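PDB 4L8J: putative efflux transporter from Bacteroides eggerthii, which probably acts as a membrane-fusion (adaptor) component of an HlyD-family efflux or secretion system. Local coordinates for residues R201-L206 with P216-I221. Sequence-based numbering, arbitrary orientation.
Sequences RLEEYL and PVTIII
Arg-201 to Leu-206 and Pro-216 to Ile-221 pair as the antiparallel arms of a beta hairpin, neighbouring strands in the six-stranded beta barrel of this HlyD-family protein, and a classic beta bulge interrupts their register. At the bulge two residues, Glu-203 and Glu-204, stand opposite the single Thr-218, whose O accepts from Glu-203 N (2.9 Å) and, at greater length, from Glu-204 N (3.3 Å), both donors reaching it from the same face of the carbonyl plane. The extra residue turns both glutamates to the side where Thr-218, Arg-201 and Ile-220 lie. Beta-branched Thr-218 and Ile-220 suit extended backbone, and Ile-220 also supplies a long apolar arm: its CD1 lies 3.7 Å from Glu-203 CG. Glu-203 runs alongside Thr-218 because its chain is extended, CG opposite the backbone N (chi1 -179°); it sets OE1 3.4 Å from Thr-218 CG2 and forms a salt bridge with Arg-166 of strand 166-171. Replacing Glu-203 by alanine removes the carboxylate, which would probably leave Arg-166 without that partner and uncover Ile-220 CD1. On the face covered by helix 176-180, Val-217 CG2 packs on Tyr-205 CB (3.8 Å), while Val-217 CG1 meets Leu-202 CD1 (3.8 Å), the side chains crossing at about a right angle. At the far end the Arg-201 guanidinium, whose charge suits this exposed end, has Ile-220 CB over one face, off-centre, and its NH1 makes a weak bond to a water that donates to Ile-221 O (2.9 Å).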
loop_
_atom_site.group_PDB
_atom_site.type_symbol
_atom_site.label_atom_id
_atom_site.label_comp_id
_atom_site.label_asym_id
_atom_site.label_seq_id
_atom_site.Cartn_x
_atom_site.Cartn_y
_atom_site.Cartn_z
ATOM N N ARG A 201 28.520 9.135 18.793
ATOM C CA ARG A 201 28.581 7.725 18.472
ATOM C C ARG A 201 28.029 6.900 19.621
ATOM O O ARG A 201 28.125 7.295 20.780
ATOM C CB ARG A 201 30.016 7.282 18.106
ATOM C CG ARG A 201 31.032 7.431 19.231
ATOM C CD ARG A 201 32.324 6.683 18.938
ATOM N NE ARG A 201 32.957 6.257 20.190
ATOM C CZ ARG A 201 33.765 7.023 20.909
ATOM N NH1 ARG A 201 34.077 8.243 20.493
ATOM N NH2 ARG A 201 34.264 6.578 22.056
ATOM N N LEU A 202 27.537 5.702 19.304
ATOM C CA LEU A 202 27.052 4.788 20.314
ATOM C C LEU A 202 28.179 4.287 21.192
ATOM O O LEU A 202 29.180 3.801 20.672
ATOM C CB LEU A 202 26.359 3.583 19.648
ATOM C CG LEU A 202 25.797 2.532 20.600
ATOM C CD1 LEU A 202 24.694 3.135 21.527
ATOM C CD2 LEU A 202 25.263 1.360 19.824
ATOM N N GLU A 203 28.001 4.339 22.514
ATOM C CA GLU A 203 28.979 3.726 23.378
ATOM C C GLU A 203 28.459 2.346 23.753
ATOM O O GLU A 203 29.188 1.361 23.655
ATOM C CB GLU A 203 29.313 4.560 24.620
ATOM C CG GLU A 203 30.377 3.839 25.449
ATOM C CD GLU A 203 30.900 4.501 26.706
ATOM O OE1 GLU A 203 30.081 4.863 27.580
ATOM O OE2 GLU A 203 32.142 4.579 26.852
ATOM N N GLU A 204 27.180 2.277 24.171
ATOM C CA GLU A 204 26.529 1.040 24.596
ATOM C C GLU A 204 25.064 1.285 24.956
ATOM O O GLU A 204 24.673 2.419 25.176
ATOM C CB GLU A 204 27.237 0.439 25.825
ATOM C CG GLU A 204 27.149 1.361 27.036
ATOM C CD GLU A 204 28.075 1.047 28.186
ATOM O OE1 GLU A 204 29.245 0.677 27.931
ATOM O OE2 GLU A 204 27.643 1.227 29.346
ATOM N N TYR A 205 24.275 0.221 25.029
ATOM C CA TYR A 205 22.902 0.302 25.524
ATOM C C TYR A 205 22.575 -1.001 26.212
ATOM O O TYR A 205 23.072 -2.051 25.784
ATOM C CB TYR A 205 21.852 0.705 24.466
ATOM C CG TYR A 205 21.638 -0.223 23.285
ATOM C CD1 TYR A 205 20.768 -1.309 23.374
ATOM C CD2 TYR A 205 22.179 0.078 22.035
ATOM C CE1 TYR A 205 20.515 -2.131 22.268
ATOM C CE2 TYR A 205 21.902 -0.710 20.914
ATOM C CZ TYR A 205 21.087 -1.826 21.039
ATOM O OH TYR A 205 20.840 -2.601 19.934
ATOM N N LEU A 206 21.789 -0.933 27.303
ATOM C CA LEU A 206 21.391 -2.127 28.039
ATOM C C LEU A 206 20.148 -2.725 27.367
ATOM O O LEU A 206 19.078 -2.104 27.387
ATOM C CB LEU A 206 21.138 -1.803 29.524
ATOM C CG LEU A 206 20.847 -3.000 30.449
ATOM C CD1 LEU A 206 22.055 -3.982 30.533
ATOM C CD2 LEU A 206 20.442 -2.533 31.838
ATOM N N PRO A 216 18.212 1.973 28.477
ATOM C CA PRO A 216 19.227 3.007 28.784
ATOM C C PRO A 216 20.342 2.945 27.732
ATOM O O PRO A 216 20.867 1.857 27.408
ATOM C CB PRO A 216 19.735 2.650 30.200
ATOM C CG PRO A 216 18.940 1.427 30.653
ATOM C CD PRO A 216 18.255 0.846 29.435
ATOM N N VAL A 217 20.627 4.099 27.137
ATOM C CA VAL A 217 21.612 4.254 26.068
ATOM C C VAL A 217 22.676 5.245 26.521
ATOM O O VAL A 217 22.342 6.291 27.062
ATOM C CB VAL A 217 20.961 4.742 24.735
ATOM C CG1 VAL A 217 22.002 4.804 23.606
ATOM C CG2 VAL A 217 19.776 3.867 24.298
ATOM N N THR A 218 23.936 4.970 26.197
ATOM C CA THR A 218 25.032 5.911 26.406
ATOM C C THR A 218 25.642 6.218 25.048
ATOM O O THR A 218 25.926 5.307 24.279
ATOM C CB THR A 218 26.069 5.410 27.428
ATOM O OG1 THR A 218 25.383 5.132 28.640
ATOM C CG2 THR A 218 27.114 6.470 27.741
ATOM N N ILE A 219 25.819 7.508 24.750
ATOM C CA ILE A 219 26.433 7.954 23.520
ATOM C C ILE A 219 27.610 8.873 23.897
ATOM O O ILE A 219 27.647 9.384 25.017
ATOM C CB ILE A 219 25.438 8.627 22.537
ATOM C CG1 ILE A 219 24.765 9.886 23.167
ATOM C CG2 ILE A 219 24.402 7.622 22.001
ATOM C CD1 ILE A 219 23.960 10.762 22.141
ATOM N N ILE A 220 28.572 9.057 22.973
ATOM C CA ILE A 220 29.731 9.930 23.177
ATOM C C ILE A 220 29.828 10.906 22.006
ATOM O O ILE A 220 29.657 10.512 20.847
ATOM C CB ILE A 220 31.046 9.135 23.387
ATOM C CG1 ILE A 220 30.945 8.232 24.617
ATOM C CG2 ILE A 220 32.273 10.079 23.521
ATOM C CD1 ILE A 220 31.949 7.113 24.606
ATOM N N ILE A 221 30.073 12.183 22.312
ATOM C CA ILE A 221 30.250 13.205 21.274
ATOM C C ILE A 221 31.505 12.849 20.468
ATOM O O ILE A 221 32.571 12.550 21.043
ATOM C CB ILE A 221 30.309 14.633 21.879
ATOM C CG1 ILE A 221 28.989 14.983 22.636
ATOM C CG2 ILE A 221 30.647 15.677 20.797
ATOM C CD1 ILE A 221 27.756 15.241 21.756
HETATM O O HOH W 1 34.816 10.688 20.610
#